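Local coordinates for superantigen-like protein SSL8 (Staphylococcus aureus, PDB 3R2T), which is a secreted member of the staphylococcal superantigen-like toxin family whose own function is not established, though it probably acts on the host immune system, at residues T60-E73 with D186-Y200. Sequence-based numbering, arbitrary orientation.
Sequences TNKLHQYYSGPSYE and DFKIRKLLIKKYKLY
Tyr67 is the centre of the contact between helix 57-68 and helix 182-197, whose local axes come within 9.1 Å; Phe187 and Tyr200 are the other two main residues. Arg190 covers one face of the Tyr67 ring: its CD sits 3.4 Å from the centroid and 8° off the normal, a CH-pi contact, while Tyr66 CD2 covers the opposite face. Ile194 CD1 packs on Tyr67 CB at 3.5 Å. Because the arginine is extended from CG to NE, its guanidinium runs on past the ring to the phenol oxygen, with the two planes only 9° apart. Tyr67 OH lies 3.2 Å from the guanidinium plane of Arg190, over its centre, where the angles to NE and NH1 are too poor for a hydrogen bond. It donates instead to Asp186 OD1 at 2.6 Å, on the syn lone pair, and has Leu227 N as a second partner. The other carboxylate oxygen, Asp186 OD2, takes both NE and NH1 of Arg190 side-on in a salt bridge.

Tyr200 extends this network: its OH accepts from Arg190 NH2 at 2.8 Å and also bonds to Leu223 O, while Arg190 NH2 has Asp225 O as its other partner. The Tyr200 ring is sandwiched between Leu199 CG and Leu63 CB, the latter 3.8 Å from the centroid.

Phe187, with CG anti to its backbone N, reaches the backbone of Tyr66 to Pro70. Gly69 O lies in the ring plane at its edge, Tyr66 O is 3.3 Å from Phe187 CE2, Ser71 CB approaches CE1, and the Tyr67 ring meets it obliquely. Farther along, Lys188 NZ bridges to Glu73 OE2 and to Glu184.

The contact joins the N-terminal helix and first strand of the OB-fold domain to the long helix of the beta-grasp domain, the interdomain arrangement of the superantigen fold. The buried Asp186 carboxylate and Arg190 guanidinium probably offset each other's charge, and their bonds probably hold the Tyr67 and Tyr200 hydroxyls in place.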
loop_
_atom_site.group_PDB
_atom_site.type_symbol
_atom_site.label_atom_id
_atom_site.label_comp_id
_atom_site.label_asym_id
_atom_site.label_seq_id
_atom_site.Cartn_x
_atom_site.Cartn_y
_atom_site.Cartn_z
ATOM N N THR A 60 -6.663 -18.097 -8.111
ATOM C CA THR A 60 -7.766 -17.831 -9.035
ATOM C C THR A 60 -8.952 -17.156 -8.328
ATOM O O THR A 60 -9.559 -16.244 -8.894
ATOM C CB THR A 60 -8.244 -19.129 -9.734
ATOM O OG1 THR A 60 -7.207 -19.612 -10.597
ATOM C CG2 THR A 60 -9.491 -18.877 -10.567
ATOM N N ASN A 61 -9.282 -17.596 -7.109
ATOM C CA ASN A 61 -10.386 -16.974 -6.361
ATOM C C ASN A 61 -10.123 -15.489 -6.136
ATOM O O ASN A 61 -11.026 -14.667 -6.324
ATOM C CB ASN A 61 -10.652 -17.671 -5.017
ATOM C CG ASN A 61 -11.183 -19.080 -5.182
ATOM O OD1 ASN A 61 -11.545 -19.487 -6.287
ATOM N ND2 ASN A 61 -11.246 -19.837 -4.072
ATOM N N LYS A 62 -8.900 -15.147 -5.719
ATOM C CA LYS A 62 -8.539 -13.735 -5.547
ATOM C C LYS A 62 -8.614 -12.945 -6.866
ATOM O O LYS A 62 -9.050 -11.787 -6.857
ATOM C CB LYS A 62 -7.168 -13.540 -4.878
ATOM C CG LYS A 62 -7.219 -13.689 -3.376
ATOM C CD LYS A 62 -5.925 -13.256 -2.678
ATOM C CE LYS A 62 -6.165 -13.163 -1.162
ATOM N NZ LYS A 62 -4.933 -12.864 -0.371
ATOM N N LEU A 63 -8.205 -13.551 -7.982
ATOM C CA LEU A 63 -8.269 -12.860 -9.296
ATOM C C LEU A 63 -9.717 -12.650 -9.709
ATOM O O LEU A 63 -10.086 -11.581 -10.230
ATOM C CB LEU A 63 -7.536 -13.653 -10.373
ATOM C CG LEU A 63 -6.020 -13.757 -10.181
ATOM C CD1 LEU A 63 -5.446 -14.823 -11.104
ATOM C CD2 LEU A 63 -5.335 -12.394 -10.389
ATOM N N HIS A 64 -10.536 -13.681 -9.470
ATOM C CA HIS A 64 -11.942 -13.611 -9.775
ATOM C C HIS A 64 -12.574 -12.488 -8.947
ATOM O O HIS A 64 -13.318 -11.644 -9.464
ATOM C CB HIS A 64 -12.647 -14.940 -9.448
ATOM C CG HIS A 64 -14.088 -14.957 -9.851
ATOM N ND1 HIS A 64 -15.091 -14.446 -9.052
ATOM C CD2 HIS A 64 -14.693 -15.391 -10.984
ATOM C CE1 HIS A 64 -16.250 -14.565 -9.678
ATOM N NE2 HIS A 64 -16.035 -15.137 -10.851
ATOM N N GLN A 65 -12.281 -12.489 -7.654
ATOM C CA GLN A 65 -12.832 -11.494 -6.749
ATOM C C GLN A 65 -12.519 -10.081 -7.216
ATOM O O GLN A 65 -13.412 -9.249 -7.340
ATOM C CB GLN A 65 -12.323 -11.712 -5.315
ATOM C CG GLN A 65 -12.650 -10.545 -4.375
ATOM C CD GLN A 65 -12.371 -10.827 -2.906
ATOM O OE1 GLN A 65 -12.402 -11.982 -2.452
ATOM N NE2 GLN A 65 -12.131 -9.759 -2.142
ATOM N N TYR A 66 -11.253 -9.819 -7.488
ATOM C CA TYR A 66 -10.795 -8.481 -7.924
ATOM C C TYR A 66 -11.369 -8.020 -9.256
ATOM O O TYR A 66 -11.883 -6.901 -9.371
ATOM C CB TYR A 66 -9.262 -8.500 -7.989
ATOM C CG TYR A 66 -8.542 -7.208 -8.351
ATOM C CD1 TYR A 66 -8.237 -6.259 -7.369
ATOM C CD2 TYR A 66 -8.098 -6.979 -9.646
ATOM C CE1 TYR A 66 -7.559 -5.111 -7.675
ATOM C CE2 TYR A 66 -7.394 -5.827 -9.970
ATOM C CZ TYR A 66 -7.127 -4.898 -8.975
ATOM O OH TYR A 66 -6.451 -3.761 -9.284
ATOM N N TYR A 67 -11.278 -8.871 -10.270
ATOM C CA TYR A 67 -11.737 -8.484 -11.613
ATOM C C TYR A 67 -13.261 -8.512 -11.792
ATOM O O TYR A 67 -13.764 -7.984 -12.785
ATOM C CB TYR A 67 -11.002 -9.261 -12.720
ATOM C CG TYR A 67 -9.587 -8.798 -12.906
ATOM C CD1 TYR A 67 -9.313 -7.598 -13.560
ATOM C CD2 TYR A 67 -8.506 -9.551 -12.455
ATOM C CE1 TYR A 67 -8.003 -7.145 -13.738
ATOM C CE2 TYR A 67 -7.192 -9.104 -12.635
ATOM C CZ TYR A 67 -6.944 -7.904 -13.273
ATOM O OH TYR A 67 -5.628 -7.446 -13.457
ATOM N N SER A 68 -13.984 -9.121 -10.848
ATOM C CA SER A 68 -15.445 -9.123 -10.905
ATOM C C SER A 68 -15.969 -8.064 -9.928
ATOM O O SER A 68 -17.169 -7.824 -9.855
ATOM C CB SER A 68 -16.034 -10.491 -10.555
ATOM O OG SER A 68 -15.774 -10.828 -9.207
ATOM N N GLY A 69 -15.061 -7.419 -9.194
ATOM C CA GLY A 69 -15.426 -6.387 -8.225
ATOM C C GLY A 69 -15.694 -4.985 -8.779
ATOM O O GLY A 69 -15.773 -4.777 -9.990
ATOM N N PRO A 70 -15.817 -4.003 -7.876
ATOM C CA PRO A 70 -16.113 -2.629 -8.268
ATOM C C PRO A 70 -14.970 -1.887 -8.945
ATOM O O PRO A 70 -13.818 -2.183 -8.696
ATOM C CB PRO A 70 -16.443 -1.940 -6.929
ATOM C CG PRO A 70 -16.230 -2.969 -5.842
ATOM C CD PRO A 70 -15.518 -4.117 -6.437
ATOM N N SER A 71 -15.325 -0.965 -9.840
ATOM C CA SER A 71 -14.377 -0.088 -10.517
ATOM C C SER A 71 -15.077 1.253 -10.569
ATOM O O SER A 71 -16.285 1.316 -10.363
ATOM C CB SER A 71 -14.019 -0.570 -11.928
ATOM O OG SER A 71 -15.149 -0.593 -12.775
ATOM N N TYR A 72 -14.338 2.319 -10.854
ATOM C CA TYR A 72 -14.915 3.657 -10.889
ATOM C C TYR A 72 -14.248 4.506 -11.944
ATOM O O TYR A 72 -13.042 4.434 -12.110
ATOM C CB TYR A 72 -14.695 4.343 -9.536
ATOM C CG TYR A 72 -15.212 3.572 -8.326
ATOM C CD1 TYR A 72 -16.422 3.893 -7.727
ATOM C CD2 TYR A 72 -14.475 2.528 -7.778
ATOM C CE1 TYR A 72 -16.890 3.175 -6.598
ATOM C CE2 TYR A 72 -14.926 1.821 -6.665
ATOM C CZ TYR A 72 -16.122 2.141 -6.088
ATOM O OH TYR A 72 -16.540 1.417 -4.994
ATOM N N GLU A 73 -15.029 5.325 -12.635
ATOM C CA GLU A 73 -14.515 6.227 -13.653
ATOM C C GLU A 73 -14.746 7.670 -13.211
ATOM O O GLU A 73 -15.872 8.131 -13.133
ATOM C CB GLU A 73 -15.199 5.985 -14.992
ATOM C CG GLU A 73 -14.945 4.605 -15.579
ATOM C CD GLU A 73 -15.736 4.364 -16.840
ATOM O OE1 GLU A 73 -16.087 5.350 -17.528
ATOM O OE2 GLU A 73 -16.012 3.183 -17.140
ATOM N N ASP A 186 -7.099 -3.509 -19.219
ATOM C CA ASP A 186 -6.882 -4.783 -18.537
ATOM C C ASP A 186 -8.070 -5.220 -17.694
ATOM O O ASP A 186 -8.499 -6.370 -17.767
ATOM C CB ASP A 186 -5.683 -4.657 -17.605
ATOM C CG ASP A 186 -5.487 -5.905 -16.711
ATOM O OD1 ASP A 186 -5.581 -5.755 -15.476
ATOM O OD2 ASP A 186 -5.277 -7.024 -17.231
ATOM N N PHE A 187 -8.587 -4.293 -16.881
ATOM C CA PHE A 187 -9.682 -4.575 -15.979
ATOM C C PHE A 187 -10.989 -4.834 -16.722
ATOM O O PHE A 187 -11.713 -5.802 -16.415
ATOM C CB PHE A 187 -9.889 -3.422 -14.978
ATOM C CG PHE A 187 -10.864 -3.758 -13.860
ATOM C CD1 PHE A 187 -12.229 -3.579 -14.028
ATOM C CD2 PHE A 187 -10.402 -4.286 -12.660
ATOM C CE1 PHE A 187 -13.113 -3.910 -13.026
ATOM C CE2 PHE A 187 -11.278 -4.626 -11.645
ATOM C CZ PHE A 187 -12.636 -4.437 -11.817
ATOM N N LYS A 188 -11.298 -3.976 -17.692
ATOM C CA LYS A 188 -12.546 -4.121 -18.461
ATOM C C LYS A 188 -12.525 -5.372 -19.319
ATOM O O LYS A 188 -13.540 -6.037 -19.494
ATOM C CB LYS A 188 -12.787 -2.891 -19.355
ATOM C CG LYS A 188 -13.342 -1.636 -18.646
ATOM C CD LYS A 188 -13.391 -0.470 -19.650
ATOM C CE LYS A 188 -14.423 0.596 -19.258
ATOM N NZ LYS A 188 -14.284 1.130 -17.890
ATOM N N ILE A 189 -11.371 -5.689 -19.886
ATOM C CA ILE A 189 -11.314 -6.872 -20.696
ATOM C C ILE A 189 -11.524 -8.084 -19.784
ATOM O O ILE A 189 -12.383 -8.890 -20.057
ATOM C CB ILE A 189 -10.057 -6.954 -21.518
ATOM C CG1 ILE A 189 -10.090 -5.886 -22.599
ATOM C CG2 ILE A 189 -9.961 -8.308 -22.192
ATOM C CD1 ILE A 189 -8.741 -5.704 -23.338
ATOM N N ARG A 190 -10.811 -8.187 -18.670
ATOM C CA ARG A 190 -11.004 -9.368 -17.790
ATOM C C ARG A 190 -12.408 -9.485 -17.232
ATOM O O ARG A 190 -12.919 -10.596 -17.069
ATOM C CB ARG A 190 -10.006 -9.417 -16.631
ATOM C CG ARG A 190 -8.558 -9.432 -17.111
ATOM C CD ARG A 190 -7.622 -9.901 -16.049
ATOM N NE ARG A 190 -6.278 -9.351 -16.208
ATOM C CZ ARG A 190 -5.195 -9.864 -15.644
ATOM N NH1 ARG A 190 -4.003 -9.282 -15.812
ATOM N NH2 ARG A 190 -5.289 -10.969 -14.920
ATOM N N LYS A 191 -13.013 -8.339 -16.910
ATOM C CA LYS A 191 -14.385 -8.285 -16.411
ATOM C C LYS A 191 -15.291 -8.964 -17.430
ATOM O O LYS A 191 -16.145 -9.777 -17.092
ATOM C CB LYS A 191 -14.798 -6.816 -16.230
ATOM C CG LYS A 191 -16.278 -6.545 -15.873
ATOM C CD LYS A 191 -16.473 -5.029 -15.654
ATOM C CE LYS A 191 -17.913 -4.621 -15.323
ATOM N NZ LYS A 191 -18.850 -4.745 -16.470
ATOM N N LEU A 192 -15.074 -8.630 -18.697
ATOM C CA LEU A 192 -15.861 -9.191 -19.776
ATOM C C LEU A 192 -15.594 -10.688 -19.912
ATOM O O LEU A 192 -16.522 -11.458 -20.119
ATOM C CB LEU A 192 -15.576 -8.453 -21.065
ATOM C CG LEU A 192 -16.403 -8.822 -22.290
ATOM C CD1 LEU A 192 -16.388 -7.654 -23.265
ATOM C CD2 LEU A 192 -15.920 -10.115 -22.914
ATOM N N LEU A 193 -14.339 -11.100 -19.754
ATOM C CA LEU A 193 -13.978 -12.521 -19.877
ATOM C C LEU A 193 -14.571 -13.350 -18.755
ATOM O O LEU A 193 -14.933 -14.514 -18.952
ATOM C CB LEU A 193 -12.464 -12.683 -19.887
ATOM C CG LEU A 193 -11.765 -12.009 -21.067
ATOM C CD1 LEU A 193 -10.252 -12.102 -20.909
ATOM C CD2 LEU A 193 -12.253 -12.610 -22.378
ATOM N N ILE A 194 -14.673 -12.760 -17.566
ATOM C CA ILE A 194 -15.247 -13.495 -16.442
ATOM C C ILE A 194 -16.730 -13.711 -16.657
ATOM O O ILE A 194 -17.248 -14.817 -16.485
ATOM C CB ILE A 194 -15.065 -12.759 -15.102
ATOM C CG1 ILE A 194 -13.584 -12.744 -14.699
ATOM C CG2 ILE A 194 -15.923 -13.452 -13.978
ATOM C CD1 ILE A 194 -13.255 -11.874 -13.492
ATOM N N LYS A 195 -17.432 -12.656 -17.050
ATOM C CA LYS A 195 -18.881 -12.752 -17.221
ATOM C C LYS A 195 -19.316 -13.568 -18.445
ATOM O O LYS A 195 -20.286 -14.312 -18.363
ATOM C CB LYS A 195 -19.512 -11.347 -17.203
ATOM C CG LYS A 195 -19.233 -10.486 -18.405
ATOM C CD LYS A 195 -19.367 -8.996 -18.057
ATOM C CE LYS A 195 -19.049 -8.087 -19.265
ATOM N NZ LYS A 195 -18.586 -6.726 -18.848
ATOM N N LYS A 196 -18.598 -13.456 -19.562
ATOM C CA LYS A 196 -18.967 -14.209 -20.775
ATOM C C LYS A 196 -18.204 -15.494 -21.113
ATOM O O LYS A 196 -18.707 -16.303 -21.889
ATOM C CB LYS A 196 -18.854 -13.274 -21.966
ATOM C CG LYS A 196 -19.643 -12.003 -21.761
ATOM C CD LYS A 196 -19.573 -11.042 -22.931
ATOM C CE LYS A 196 -20.252 -11.589 -24.160
ATOM N NZ LYS A 196 -20.418 -10.523 -25.190
ATOM N N TYR A 197 -17.000 -15.672 -20.568
ATOM C CA TYR A 197 -16.188 -16.863 -20.852
ATOM C C TYR A 197 -15.791 -17.637 -19.589
ATOM O O TYR A 197 -14.947 -18.514 -19.635
ATOM C CB TYR A 197 -14.951 -16.461 -21.658
ATOM C CG TYR A 197 -15.321 -15.904 -23.010
ATOM C CD1 TYR A 197 -15.485 -16.742 -24.095
ATOM C CD2 TYR A 197 -15.558 -14.551 -23.186
ATOM C CE1 TYR A 197 -15.846 -16.252 -25.327
ATOM C CE2 TYR A 197 -15.928 -14.042 -24.420
ATOM C CZ TYR A 197 -16.065 -14.900 -25.492
ATOM O OH TYR A 197 -16.428 -14.426 -26.730
ATOM N N LYS A 198 -16.424 -17.309 -18.468
ATOM C CA LYS A 198 -16.152 -17.961 -17.181
ATOM C C LYS A 198 -14.653 -17.988 -16.807
ATOM O O LYS A 198 -14.136 -18.983 -16.298
ATOM C CB LYS A 198 -16.786 -19.356 -17.154
ATOM C CG LYS A 198 -18.304 -19.298 -17.448
ATOM C CD LYS A 198 -19.048 -20.635 -17.293
ATOM C CE LYS A 198 -19.118 -21.100 -15.836
ATOM N NZ LYS A 198 -19.987 -22.311 -15.671
ATOM N N LEU A 199 -13.962 -16.880 -17.061
ATOM C CA LEU A 199 -12.569 -16.780 -16.696
ATOM C C LEU A 199 -12.500 -16.853 -15.176
ATOM O O LEU A 199 -13.327 -16.255 -14.477
ATOM C CB LEU A 199 -11.956 -15.458 -17.180
ATOM C CG LEU A 199 -10.484 -15.250 -16.806
ATOM C CD1 LEU A 199 -9.595 -16.311 -17.466
ATOM C CD2 LEU A 199 -10.007 -13.825 -17.158
ATOM N N TYR A 200 -11.507 -17.588 -14.685
ATOM C CA TYR A 200 -11.262 -17.789 -13.257
ATOM C C TYR A 200 -12.402 -18.534 -12.551
ATOM O O TYR A 200 -12.545 -18.415 -11.340
ATOM C CB TYR A 200 -10.966 -16.467 -12.510
ATOM C CG TYR A 200 -9.900 -15.595 -13.127
ATOM C CD1 TYR A 200 -8.631 -16.095 -13.384
ATOM C CD2 TYR A 200 -10.146 -14.260 -13.405
ATOM C CE1 TYR A 200 -7.642 -15.299 -13.947
ATOM C CE2 TYR A 200 -9.157 -13.440 -13.965
ATOM C CZ TYR A 200 -7.904 -13.974 -14.229
ATOM O OH TYR A 200 -6.914 -13.186 -14.781
#